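Local coordinates for PAC2 family protein (PDB 2WAM), which is of unknown function but belongs to the PAC2 family and represents a duplicated gene family of actinobacteria, at residues L136-S139 / I140-F144; L223-R226 / M227-G231; H243-T246 / Q247-Y250; A253-A256 / L257-V261. One frame throughout, in Å; residues are numbered along the deposited sequence.

Contact 1: residues L136-S139 / I140-F144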
ATOM      1  N   LEU A 136      22.880  15.792  16.254  1.00 23.35           N
ATOM      2  CA  LEU A 136      23.678  16.097  17.429  1.00 26.18           C
ATOM      3  C   LEU A 136      24.266  17.507  17.318  1.00 32.07           C
ATOM      4  O   LEU A 136      24.193  18.139  16.265  1.00 37.51           O
ATOM      5  CB  LEU A 136      24.818  15.079  17.587  1.00 19.77           C
ATOM      6  CG  LEU A 136      24.489  13.606  17.856  1.00 30.27           C
ATOM      7  CD1 LEU A 136      24.023  12.930  16.587  1.00 35.09           C
ATOM      8  CD2 LEU A 136      25.712  12.860  18.409  1.00 21.47           C
ATOM      9  N   ARG A 137      24.852  17.992  18.408  1.00 33.13           N
ATOM     10  CA  ARG A 137      25.621  19.229  18.379  1.00 30.72           C
ATOM     11  C   ARG A 137      26.949  19.004  19.070  1.00 32.92           C
ATOM     12  O   ARG A 137      27.003  18.394  20.135  1.00 38.03           O
ATOM     13  CB  ARG A 137      24.871  20.377  19.054  1.00 29.59           C
ATOM     14  CG  ARG A 137      23.406  20.465  18.686  1.00 33.27           C
ATOM     15  CD  ARG A 137      22.738  21.615  19.399  1.00 40.06           C
ATOM     16  NE  ARG A 137      22.836  22.834  18.611  1.00 56.09           N
ATOM     17  CZ  ARG A 137      22.962  24.046  19.129  1.00 64.61           C
ATOM     18  NH1 ARG A 137      23.027  24.204  20.447  1.00 73.30           N
ATOM     19  NH2 ARG A 137      23.040  25.097  18.327  1.00 58.08           N
ATOM     20  N   ASP A 138      28.023  19.491  18.458  1.00 33.60           N
ATOM     21  CA  ASP A 138      29.350  19.360  19.044  1.00 36.34           C
ATOM     22  C   ASP A 138      29.572  20.383  20.164  1.00 33.66           C
ATOM     23  O   ASP A 138      28.663  21.133  20.518  1.00 26.74           O
ATOM     24  CB  ASP A 138      30.437  19.467  17.971  1.00 34.09           C
ATOM     25  CG  ASP A 138      30.644  20.883  17.482  1.00 39.07           C
ATOM     26  OD1 ASP A 138      31.530  21.067  16.620  1.00 28.85           O
ATOM     27  OD2 ASP A 138      29.933  21.805  17.955  1.00 41.78           O
ATOM     28  N   SER A 139      30.783  20.419  20.705  1.00 28.76           N
ATOM     29  CA  SER A 139      31.022  21.161  21.938  1.00 29.61           C
ATOM     30  C   SER A 139      30.838  22.675  21.810  1.00 35.05           C
ATOM     31  O   SER A 139      30.776  23.372  22.821  1.00 41.57           O
ATOM     32  CB  SER A 139      32.385  20.819  22.524  1.00 27.05           C
ATOM     33  OG  SER A 139      32.484  19.433  22.807  1.00 36.14           O
ATOM     34  N   ILE A 140      30.729  23.177  20.581  1.00 28.99           N
ATOM     35  CA  ILE A 140      30.449  24.596  20.359  1.00 27.54           C
ATOM     36  C   ILE A 140      29.107  24.820  19.666  1.00 33.93           C
ATOM     37  O   ILE A 140      28.807  25.924  19.203  1.00 38.74           O
ATOM     38  CB  ILE A 140      31.557  25.289  19.526  1.00 34.23           C
ATOM     39  CG1 ILE A 140      31.596  24.735  18.102  1.00 30.00           C
ATOM     40  CG2 ILE A 140      32.919  25.136  20.199  1.00 23.78           C
ATOM     41  CD1 ILE A 140      32.570  25.458  17.231  1.00 29.39           C
ATOM     42  N   GLY A 141      28.311  23.763  19.562  1.00 36.91           N
ATOM     43  CA  GLY A 141      26.963  23.887  19.030  1.00 35.85           C
ATOM     44  C   GLY A 141      26.787  23.703  17.529  1.00 37.71           C
ATOM     45  O   GLY A 141      25.700  23.932  17.010  1.00 33.71           O
ATOM     46  N   THR A 142      27.840  23.311  16.817  1.00 38.84           N
ATOM     47  CA  THR A 142      27.691  22.976  15.404  1.00 29.23           C
ATOM     48  C   THR A 142      26.866  21.705  15.248  1.00 32.14           C
ATOM     49  O   THR A 142      27.248  20.650  15.780  1.00 30.35           O
ATOM     50  CB  THR A 142      29.024  22.677  14.750  1.00 28.24           C
ATOM     51  OG1 THR A 142      29.975  23.687  15.092  1.00 37.90           O
ATOM     52  CG2 THR A 142      28.839  22.618  13.257  1.00 27.36           C
ATOM     53  N   PRO A 143      25.744  21.788  14.513  1.00 31.87           N
ATOM     54  CA  PRO A 143      24.877  20.616  14.284  1.00 31.92           C
ATOM     55  C   PRO A 143      25.514  19.617  13.331  1.00 29.77           C
ATOM     56  O   PRO A 143      26.229  20.013  12.411  1.00 28.98           O
ATOM     57  CB  PRO A 143      23.615  21.216  13.633  1.00 25.20           C
ATOM     58  CG  PRO A 143      23.694  22.694  13.933  1.00 25.54           C
ATOM     59  CD  PRO A 143      25.154  23.023  13.974  1.00 25.93           C
ATOM     60  N   PHE A 144      25.283  18.332  13.567  1.00 25.65           N
ATOM     61  CA  PHE A 144      25.652  17.323  12.587  1.00 30.69           C
ATOM     62  C   PHE A 144      24.743  16.119  12.697  1.00 31.44           C
ATOM     63  O   PHE A 144      24.008  15.984  13.672  1.00 31.83           O
ATOM     64  CB  PHE A 144      27.149  16.951  12.652  1.00 34.87           C
ATOM     65  CG  PHE A 144      27.575  16.258  13.923  1.00 31.32           C
ATOM     66  CD1 PHE A 144      27.746  14.884  13.954  1.00 25.60           C
ATOM     67  CD2 PHE A 144      27.854  16.986  15.074  1.00 29.17           C
ATOM     68  CE1 PHE A 144      28.165  14.243  15.119  1.00 31.92           C
ATOM     69  CE2 PHE A 144      28.269  16.347  16.241  1.00 29.39           C
ATOM     70  CZ  PHE A 144      28.424  14.977  16.262  1.00 31.47           C
TER
HETATM   71  O   HOH W   1      32.500  22.889  14.916  1.00 31.66           O
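Asp-138 and Thr-142 meet across a tight reversal of the chain, and the carboxylate of Asp-138 does most of the work. Its OD2 accepts from two backbone amides, Ile-140 N at 3.1 Å and Thr-142 N at 2.8 Å, which reach it from opposite faces of the carboxylate plane; the first of these bonds makes an Asx turn. A water spans the other oxygen and the threonine, donating to Asp-138 OD1 and accepting from Thr-142 OG1. With chi1 at 75°, CG of Asp-138 sits between its own backbone N and carbonyl carbon, and this folds the acid back over the turn instead of outward. The main chain closes the same loop: Gly-141 N donates to Asp-138 O at 2.8 Å, and Asp-138 N donates to Thr-142 O at 3.0 Å. Gly-141 takes a positive phi (90°), a backbone shape that glycine adopts readily. Farther along, Leu-136 and Phe-144 form a hydrogen-bonded antiparallel pair, with Leu-136 N to Phe-144 O at 2.8 Å. On their shared face, CB of Leu-136 lies over the phenylalanine ring, 4.1 Å from its centroid, in a CH-pi contact. The backbone amide of Gln-268 donates to Asp-138 OD1, and Leu-267 touches both Asp-138 and Phe-144. Strands 131-137 and 143-148 thus form a 3:5 beta hairpin, joined through a type I turn plus G1 bulge, Asp-138 to Gly-141.

Contact 2: residues L223-R226 / M227-G231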
ATOM      1  N   LEU A 223      26.600   2.803   0.472  1.00 31.23           N
ATOM      2  CA  LEU A 223      26.013   4.122   0.683  1.00 29.22           C
ATOM      3  C   LEU A 223      26.978   5.192   0.209  1.00 33.79           C
ATOM      4  O   LEU A 223      26.608   6.109  -0.524  1.00 27.26           O
ATOM      5  CB  LEU A 223      25.690   4.351   2.154  1.00 30.40           C
ATOM      6  CG  LEU A 223      25.298   5.786   2.534  1.00 29.20           C
ATOM      7  CD1 LEU A 223      23.986   6.208   1.863  1.00 23.47           C
ATOM      8  CD2 LEU A 223      25.199   5.899   4.048  1.00 24.97           C
ATOM      9  N   GLU A 224      28.227   5.056   0.637  1.00 34.02           N
ATOM     10  CA  GLU A 224      29.290   5.953   0.217  1.00 31.46           C
ATOM     11  C   GLU A 224      29.421   5.980  -1.317  1.00 31.02           C
ATOM     12  O   GLU A 224      29.423   7.050  -1.935  1.00 32.46           O
ATOM     13  CB  GLU A 224      30.588   5.543   0.901  1.00 23.89           C
ATOM     14  CG  GLU A 224      31.843   6.127   0.321  1.00 32.69           C
ATOM     15  CD  GLU A 224      33.030   5.915   1.241  1.00 45.10           C
ATOM     16  OE1 GLU A 224      32.853   6.043   2.478  1.00 47.18           O
ATOM     17  OE2 GLU A 224      34.132   5.622   0.729  1.00 43.76           O
ATOM     18  N   TYR A 225      29.502   4.806  -1.933  1.00 29.15           N
ATOM     19  CA  TYR A 225      29.543   4.720  -3.392  1.00 33.81           C
ATOM     20  C   TYR A 225      28.327   5.350  -4.085  1.00 43.17           C
ATOM     21  O   TYR A 225      28.481   6.134  -5.030  1.00 36.25           O
ATOM     22  CB  TYR A 225      29.697   3.273  -3.846  1.00 30.37           C
ATOM     23  CG  TYR A 225      29.806   3.137  -5.345  1.00 34.68           C
ATOM     24  CD1 TYR A 225      30.831   3.768  -6.047  1.00 32.00           C
ATOM     25  CD2 TYR A 225      28.885   2.379  -6.064  1.00 34.50           C
ATOM     26  CE1 TYR A 225      30.934   3.647  -7.421  1.00 38.90           C
ATOM     27  CE2 TYR A 225      28.978   2.252  -7.434  1.00 38.07           C
ATOM     28  CZ  TYR A 225      30.005   2.886  -8.110  1.00 45.62           C
ATOM     29  OH  TYR A 225      30.102   2.760  -9.473  1.00 49.12           O
ATOM     30  N   ARG A 226      27.123   5.001  -3.627  1.00 35.10           N
ATOM     31  CA  ARG A 226      25.914   5.546  -4.236  1.00 30.96           C
ATOM     32  C   ARG A 226      25.890   7.057  -4.100  1.00 30.25           C
ATOM     33  O   ARG A 226      25.635   7.767  -5.065  1.00 37.65           O
ATOM     34  CB  ARG A 226      24.660   4.926  -3.623  1.00 24.81           C
ATOM     35  CG  ARG A 226      24.474   3.455  -3.944  1.00 24.62           C
ATOM     36  CD  ARG A 226      23.712   3.270  -5.218  1.00 26.20           C
ATOM     37  NE  ARG A 226      23.553   1.861  -5.569  1.00 34.91           N
ATOM     38  CZ  ARG A 226      24.320   1.222  -6.443  1.00 33.82           C
ATOM     39  NH1 ARG A 226      25.306   1.864  -7.050  1.00 36.56           N
ATOM     40  NH2 ARG A 226      24.108  -0.056  -6.706  1.00 25.48           N
ATOM     41  N   MET A 227      26.170   7.535  -2.894  1.00 25.35           N
ATOM     42  CA  MET A 227      26.298   8.963  -2.612  1.00 26.76           C
ATOM     43  C   MET A 227      27.222   9.672  -3.606  1.00 33.27           C
ATOM     44  O   MET A 227      26.857  10.711  -4.160  1.00 39.05           O
ATOM     45  CB  MET A 227      26.828   9.180  -1.185  1.00 35.12           C
ATOM     46  CG  MET A 227      25.816   8.927  -0.067  1.00 33.97           C
ATOM     47  SD  MET A 227      24.387   9.990  -0.224  1.00 50.93           S
ATOM     48  CE  MET A 227      24.943  11.429   0.688  1.00 38.24           C
ATOM     49  N   ALA A 228      28.416   9.117  -3.819  1.00 30.82           N
ATOM     50  CA  ALA A 228      29.364   9.676  -4.786  1.00 40.90           C
ATOM     51  C   ALA A 228      28.810   9.686  -6.208  1.00 42.36           C
ATOM     52  O   ALA A 228      28.995  10.660  -6.937  1.00 38.34           O
ATOM     53  CB  ALA A 228      30.671   8.933  -4.755  1.00 28.16           C
ATOM     54  N   GLN A 229      28.146   8.601  -6.600  1.00 36.57           N
ATOM     55  CA  GLN A 229      27.544   8.526  -7.918  1.00 32.00           C
ATOM     56  C   GLN A 229      26.608   9.711  -8.152  1.00 42.99           C
ATOM     57  O   GLN A 229      26.335  10.086  -9.290  1.00 54.91           O
ATOM     58  CB  GLN A 229      26.793   7.204  -8.109  1.00 31.48           C
ATOM     59  CG  GLN A 229      27.664   6.009  -8.474  1.00 28.88           C
ATOM     60  CD  GLN A 229      26.857   4.714  -8.523  1.00 43.76           C
ATOM     61  OE1 GLN A 229      26.072   4.429  -7.615  1.00 39.41           O
ATOM     62  NE2 GLN A 229      27.037   3.931  -9.589  1.00 29.25           N
ATOM     63  N   HIS A 230      26.122  10.310  -7.073  1.00 39.94           N
ATOM     64  CA  HIS A 230      25.209  11.431  -7.202  1.00 39.31           C
ATOM     65  C   HIS A 230      25.883  12.739  -6.824  1.00 41.58           C
ATOM     66  O   HIS A 230      25.228  13.675  -6.359  1.00 49.65           O
ATOM     67  CB  HIS A 230      23.962  11.225  -6.338  1.00 41.12           C
ATOM     68  CG  HIS A 230      23.004  10.199  -6.870  1.00 41.50           C
ATOM     69  ND1 HIS A 230      23.069   8.868  -6.521  1.00 43.41           N
ATOM     70  CD2 HIS A 230      21.938  10.320  -7.696  1.00 38.08           C
ATOM     71  CE1 HIS A 230      22.092   8.206  -7.119  1.00 39.21           C
ATOM     72  NE2 HIS A 230      21.390   9.065  -7.835  1.00 35.40           N
ATOM     73  N   GLY A 231      27.198  12.802  -7.010  1.00 42.95           N
ATOM     74  CA  GLY A 231      27.934  14.046  -6.842  1.00 30.85           C
ATOM     75  C   GLY A 231      28.087  14.549  -5.416  1.00 42.43           C
ATOM     76  O   GLY A 231      28.460  15.701  -5.199  1.00 49.48           O
TER
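Leu-223 and Met-227 run alongside each other in the same direction, one turn apart near the end of helix 219-229, which closes in a Schellman motif. CD1 of Leu-223 touches CG of Met-227 at 3.8 Å, beside the helical bond from Met-227 N to Leu-223 O. Glu-224 turns away from this surface, and its OE2 is hydrogen-bonded to His-196. Tyr-225 offers a ring face to Gln-229: CG of the glutamine stands 4.1 Å from the ring centroid in a CH-pi contact, and the amide stacks with its plane 30° from that of the ring. Arg-226 runs alongside the same glutamine. Its chain bends at chi2 (-89°), bringing NH1 to Gln-229 OE1 at 2.7 Å, with the guanidinium and amide nearly coplanar. NH2 forms salt bridges with Glu-157 and with Asp-128 of the second subunit, which puts this arginine at a subunit interface. At the C-terminal end of the helix, Gly-231 (positive phi) is the C-prime residue: His-232 N bonds to Met-227 O, and Gly-231 N to Ala-228 O at 2.8 Å. The imidazole of His-230 folds back, its ND1 donating in the ring plane to Arg-226 O at 3.1 Å.

Contact 3: residues H243-T246 / Q247-Y250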
ATOM      1  N   HIS A 243      44.457  -8.293  15.264  1.00 56.72           N
ATOM      2  CA  HIS A 243      43.533  -9.413  15.074  1.00 57.47           C
ATOM      3  C   HIS A 243      43.250 -10.171  16.370  1.00 50.22           C
ATOM      4  O   HIS A 243      42.194 -10.785  16.509  1.00 40.52           O
ATOM      5  CB  HIS A 243      43.970 -10.366  13.952  1.00 68.17           C
ATOM      6  CG  HIS A 243      45.299 -11.004  14.184  1.00 80.82           C
ATOM      7  ND1 HIS A 243      46.411 -10.702  13.427  1.00 93.56           N
ATOM      8  CD2 HIS A 243      45.701 -11.922  15.094  1.00 86.10           C
ATOM      9  CE1 HIS A 243      47.440 -11.409  13.858  1.00 98.51           C
ATOM     10  NE2 HIS A 243      47.038 -12.155  14.871  1.00 96.87           N
ATOM     11  N   TYR A 244      44.166 -10.110  17.334  1.00 44.48           N
ATOM     12  CA  TYR A 244      43.901 -10.763  18.615  1.00 38.98           C
ATOM     13  C   TYR A 244      42.899 -10.004  19.501  1.00 50.75           C
ATOM     14  O   TYR A 244      42.516 -10.485  20.573  1.00 54.78           O
ATOM     15  CB  TYR A 244      45.194 -11.085  19.367  1.00 33.54           C
ATOM     16  CG  TYR A 244      46.129  -9.919  19.631  1.00 47.04           C
ATOM     17  CD1 TYR A 244      46.054  -9.194  20.826  1.00 43.10           C
ATOM     18  CD2 TYR A 244      47.109  -9.557  18.702  1.00 45.19           C
ATOM     19  CE1 TYR A 244      46.919  -8.139  21.084  1.00 36.46           C
ATOM     20  CE2 TYR A 244      47.981  -8.497  18.954  1.00 45.71           C
ATOM     21  CZ  TYR A 244      47.880  -7.797  20.149  1.00 46.29           C
ATOM     22  OH  TYR A 244      48.730  -6.744  20.399  1.00 51.55           O
ATOM     23  N   LEU A 245      42.470  -8.830  19.042  1.00 47.95           N
ATOM     24  CA  LEU A 245      41.527  -8.006  19.795  1.00 50.64           C
ATOM     25  C   LEU A 245      40.176  -7.871  19.104  1.00 46.50           C
ATOM     26  O   LEU A 245      39.323  -7.110  19.557  1.00 38.26           O
ATOM     27  CB  LEU A 245      42.106  -6.613  20.029  1.00 48.70           C
ATOM     28  CG  LEU A 245      43.315  -6.557  20.957  1.00 50.12           C
ATOM     29  CD1 LEU A 245      43.924  -5.142  20.989  1.00 34.67           C
ATOM     30  CD2 LEU A 245      42.920  -7.046  22.353  1.00 46.14           C
ATOM     31  N   THR A 246      39.990  -8.620  18.020  1.00 36.17           N
ATOM     32  CA  THR A 246      38.819  -8.480  17.159  1.00 31.69           C
ATOM     33  C   THR A 246      37.484  -8.611  17.891  1.00 36.57           C
ATOM     34  O   THR A 246      36.542  -7.865  17.613  1.00 39.28           O
ATOM     35  CB  THR A 246      38.863  -9.503  16.010  1.00 34.62           C
ATOM     36  OG1 THR A 246      40.127  -9.415  15.358  1.00 41.80           O
ATOM     37  CG2 THR A 246      37.784  -9.222  14.997  1.00 30.43           C
ATOM     38  N   GLN A 247      37.396  -9.562  18.814  1.00 36.61           N
ATOM     39  CA  GLN A 247      36.124  -9.855  19.464  1.00 39.15           C
ATOM     40  C   GLN A 247      36.034  -9.307  20.885  1.00 42.39           C
ATOM     41  O   GLN A 247      35.346  -9.872  21.731  1.00 57.71           O
ATOM     42  CB  GLN A 247      35.842 -11.359  19.445  1.00 44.54           C
ATOM     43  CG  GLN A 247      35.741 -11.941  18.043  1.00 66.81           C
ATOM     44  CD  GLN A 247      35.034 -13.287  18.011  1.00 88.67           C
ATOM     45  OE1 GLN A 247      34.978 -13.998  19.016  1.00100.92           O
ATOM     46  NE2 GLN A 247      34.490 -13.644  16.851  1.00 90.03           N
ATOM     47  N   THR A 248      36.729  -8.204  21.136  1.00 37.73           N
ATOM     48  CA  THR A 248      36.685  -7.530  22.430  1.00 36.72           C
ATOM     49  C   THR A 248      36.429  -6.037  22.233  1.00 37.85           C
ATOM     50  O   THR A 248      36.582  -5.513  21.138  1.00 46.34           O
ATOM     51  CB  THR A 248      38.035  -7.628  23.139  1.00 40.40           C
ATOM     52  OG1 THR A 248      38.846  -6.525  22.725  1.00 51.16           O
ATOM     53  CG2 THR A 248      38.748  -8.917  22.770  1.00 46.77           C
ATOM     54  N   ASP A 249      36.058  -5.348  23.299  1.00 31.98           N
ATOM     55  CA  ASP A 249      35.978  -3.898  23.262  1.00 31.28           C
ATOM     56  C   ASP A 249      37.370  -3.303  23.209  1.00 39.86           C
ATOM     57  O   ASP A 249      38.197  -3.568  24.086  1.00 49.54           O
ATOM     58  CB  ASP A 249      35.289  -3.362  24.517  1.00 30.43           C
ATOM     59  CG  ASP A 249      33.793  -3.506  24.474  1.00 35.20           C
ATOM     60  OD1 ASP A 249      33.180  -3.402  25.548  1.00 39.43           O
ATOM     61  OD2 ASP A 249      33.227  -3.725  23.383  1.00 38.96           O
ATOM     62  N   TYR A 250      37.622  -2.480  22.198  1.00 34.49           N
ATOM     63  CA  TYR A 250      38.886  -1.769  22.109  1.00 28.61           C
ATOM     64  C   TYR A 250      38.639  -0.293  21.825  1.00 30.66           C
ATOM     65  O   TYR A 250      38.749   0.153  20.680  1.00 38.26           O
ATOM     66  CB  TYR A 250      39.786  -2.399  21.042  1.00 34.44           C
ATOM     67  CG  TYR A 250      41.242  -1.982  21.142  1.00 39.94           C
ATOM     68  CD1 TYR A 250      41.986  -2.239  22.290  1.00 33.08           C
ATOM     69  CD2 TYR A 250      41.868  -1.332  20.089  1.00 39.65           C
ATOM     70  CE1 TYR A 250      43.305  -1.849  22.384  1.00 39.14           C
ATOM     71  CE2 TYR A 250      43.189  -0.943  20.173  1.00 42.69           C
ATOM     72  CZ  TYR A 250      43.902  -1.200  21.320  1.00 49.38           C
ATOM     73  OH  TYR A 250      45.218  -0.805  21.390  1.00 55.42           O
TER
HETATM   74  O   HOH W   2      39.361 -11.344  19.955  1.00 41.38           O
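The carbonyl oxygen of Leu-245 is gripped twice by one residue: Thr-248 N donates to Leu-245 O at 3.2 Å, and Thr-248 OG1 donates to the same oxygen at 3.3 Å. Both donors come from the same face of the carbonyl plane, the amide well above it and the hydroxyl less tilted. The amide bond closes a type I turn from Leu-245 to Thr-248. A chi1 of 88° places the threonine hydroxyl between its own backbone N and carbonyl carbon, on the side where the leucine carbonyl lies. Just before it, the hydroxyl of Thr-246 donates to His-243 O at 2.7 Å, tying the short 3-10 segment to the residue that follows it. A water bridges the loop, accepting from Gln-247 N and giving a weak bond to Tyr-244 O. The apolar part is a single CH-pi contact: CD1 of Leu-245 stands over one face of the Tyr-250 ring, toward its rim, 3.8 Å from the centroid and 19° off the ring normal. Helix 272-289 packs against this pair through Ile-285, while the Tyr-250 hydroxyl is hydrogen-bonded to Gln-282 OE1. The loop joining strand 234-242 to helix 251-265 is thus held in part by threonine hydroxyls bonded to main-chain carbonyls and in part by a leucine methyl that rests on a buried tyrosine ring.

Contact 4: residues A253-A256 / L257-V261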
ATOM      1  N   ALA A 253      40.426   2.189  19.336  1.00 35.25           N
ATOM      2  CA  ALA A 253      40.108   2.201  17.919  1.00 35.06           C
ATOM      3  C   ALA A 253      38.904   3.107  17.616  1.00 35.14           C
ATOM      4  O   ALA A 253      38.864   3.761  16.570  1.00 35.02           O
ATOM      5  CB  ALA A 253      39.891   0.790  17.416  1.00 24.82           C
ATOM      6  N   ALA A 254      37.947   3.164  18.542  1.00 30.40           N
ATOM      7  CA  ALA A 254      36.819   4.095  18.439  1.00 30.65           C
ATOM      8  C   ALA A 254      37.304   5.540  18.588  1.00 35.83           C
ATOM      9  O   ALA A 254      36.911   6.425  17.835  1.00 31.96           O
ATOM     10  CB  ALA A 254      35.756   3.780  19.488  1.00 25.38           C
ATOM     11  N   GLN A 255      38.173   5.776  19.559  1.00 37.35           N
ATOM     12  CA  GLN A 255      38.748   7.103  19.717  1.00 39.38           C
ATOM     13  C   GLN A 255      39.487   7.562  18.447  1.00 40.56           C
ATOM     14  O   GLN A 255      39.310   8.690  17.989  1.00 38.91           O
ATOM     15  CB  GLN A 255      39.660   7.147  20.935  1.00 30.28           C
ATOM     16  CG  GLN A 255      40.337   8.470  21.115  1.00 37.62           C
ATOM     17  CD  GLN A 255      41.382   8.432  22.205  1.00 41.31           C
ATOM     18  OE1 GLN A 255      41.438   7.497  23.005  1.00 40.21           O
ATOM     19  NE2 GLN A 255      42.217   9.453  22.245  1.00 35.07           N
ATOM     20  N   ALA A 256      40.301   6.685  17.870  1.00 32.14           N
ATOM     21  CA  ALA A 256      41.000   7.033  16.643  1.00 30.92           C
ATOM     22  C   ALA A 256      40.009   7.432  15.546  1.00 38.03           C
ATOM     23  O   ALA A 256      40.180   8.462  14.889  1.00 34.87           O
ATOM     24  CB  ALA A 256      41.881   5.889  16.180  1.00 23.40           C
ATOM     25  N   LEU A 257      38.972   6.619  15.350  1.00 34.65           N
ATOM     26  CA  LEU A 257      37.945   6.957  14.370  1.00 26.43           C
ATOM     27  C   LEU A 257      37.366   8.346  14.639  1.00 34.83           C
ATOM     28  O   LEU A 257      37.346   9.197  13.753  1.00 32.06           O
ATOM     29  CB  LEU A 257      36.833   5.917  14.363  1.00 23.31           C
ATOM     30  CG  LEU A 257      37.143   4.593  13.659  1.00 28.22           C
ATOM     31  CD1 LEU A 257      36.041   3.546  13.875  1.00 26.73           C
ATOM     32  CD2 LEU A 257      37.344   4.842  12.197  1.00 29.78           C
ATOM     33  N   LEU A 258      36.904   8.581  15.865  1.00 34.92           N
ATOM     34  CA  LEU A 258      36.272   9.855  16.194  1.00 30.66           C
ATOM     35  C   LEU A 258      37.221  11.053  16.069  1.00 30.95           C
ATOM     36  O   LEU A 258      36.809  12.144  15.676  1.00 35.06           O
ATOM     37  CB  LEU A 258      35.622   9.809  17.580  1.00 28.82           C
ATOM     38  CG  LEU A 258      34.386   8.905  17.726  1.00 29.52           C
ATOM     39  CD1 LEU A 258      33.623   9.236  18.995  1.00 28.91           C
ATOM     40  CD2 LEU A 258      33.467   8.988  16.521  1.00 20.66           C
ATOM     41  N   GLU A 259      38.493  10.854  16.398  1.00 31.76           N
ATOM     42  CA  GLU A 259      39.462  11.934  16.278  1.00 36.94           C
ATOM     43  C   GLU A 259      39.551  12.335  14.819  1.00 44.97           C
ATOM     44  O   GLU A 259      39.735  13.506  14.487  1.00 44.34           O
ATOM     45  CB  GLU A 259      40.828  11.508  16.817  1.00 28.89           C
ATOM     46  CG  GLU A 259      40.901  11.557  18.329  1.00 32.24           C
ATOM     47  CD  GLU A 259      42.176  10.959  18.881  1.00 40.43           C
ATOM     48  OE1 GLU A 259      42.764  10.091  18.209  1.00 35.88           O
ATOM     49  OE2 GLU A 259      42.585  11.352  19.998  1.00 47.69           O
ATOM     50  N   GLN A 260      39.388  11.344  13.949  1.00 42.36           N
ATOM     51  CA  GLN A 260      39.430  11.561  12.515  1.00 30.44           C
ATOM     52  C   GLN A 260      38.181  12.289  12.010  1.00 37.17           C
ATOM     53  O   GLN A 260      38.289  13.234  11.230  1.00 45.55           O
ATOM     54  CB  GLN A 260      39.622  10.226  11.800  1.00 35.55           C
ATOM     55  CG  GLN A 260      40.104  10.357  10.374  1.00 49.92           C
ATOM     56  CD  GLN A 260      41.309  11.263  10.262  1.00 56.01           C
ATOM     57  OE1 GLN A 260      41.288  12.250   9.515  1.00 45.03           O
ATOM     58  NE2 GLN A 260      42.367  10.946  11.021  1.00 52.64           N
ATOM     59  N   VAL A 261      37.002  11.846  12.447  1.00 30.72           N
ATOM     60  CA  VAL A 261      35.752  12.541  12.138  1.00 27.43           C
ATOM     61  C   VAL A 261      35.883  14.001  12.536  1.00 33.14           C
ATOM     62  O   VAL A 261      35.456  14.885  11.809  1.00 37.25           O
ATOM     63  CB  VAL A 261      34.537  11.949  12.912  1.00 31.13           C
ATOM     64  CG1 VAL A 261      33.261  12.736  12.626  1.00 21.59           C
ATOM     65  CG2 VAL A 261      34.349  10.499  12.585  1.00 26.45           C
TER
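Gln-255 and Glu-259 cross at an angle one helical turn apart, their amide and carboxylate planes turned 75° against each other. NE2 of Gln-255 donates to Glu-259 OE2 at 3.0 Å, with an N-H...O angle of 159°. The acceptor lies close to the plane of the glutamine amide, yet the amide approaches the carboxylate from above its plane, 60° out of it. Two different first torsions make the pairing possible: CG of Gln-255 is anti to its backbone N, whereas CG of Glu-259 lies beside its own N, and both chains then run extended until the ends meet. The aliphatic part of the glutamine contributes too, its CG lying 3.8 Å from Glu-259 CD. Beneath this pair the backbone follows the i to i+4 pattern, with Glu-259 N to Gln-255 O at 2.8 Å and Leu-258 N to Ala-254 O at 2.9 Å. Ala-253, Ala-254 and the two leucines are buried: Ala-253 and Leu-257 rest on Val-239 of strand 234-242, while Ala-254 and Leu-258 meet helix 81-92. Gln-255 itself packs on helix 272-289. The arrangement is that of an alpha helix packed between a mixed beta sheet and neighbouring helices of an alpha/beta fold, with an i to i+4 Gln-Glu hydrogen bond at its partly exposed border.

Overall arrangement
All four contacts are local and partly buried, yet their chemistry follows their place in the fold. Contact 4 is the most central, its centre about 9 Å from that of the chain; contact 3 lies at about 15 Å, and contacts 1 and 2 at 18 to 19 Å, nearer the surface. Contacts 2 and 4 each sit within one helix, while contact 1 joins two strands. Contact 1 relies on a carboxylate that serves backbone amides, contact 2 on a side-chain network reaching a second subunit, contact 3 on hydroxyls and a ring, and contact 4 on buried apolar residues with one polar pair. Contact 3 leads directly into contact 4, whereas contacts 1 and 3 stand on opposite sides of the chain's centre.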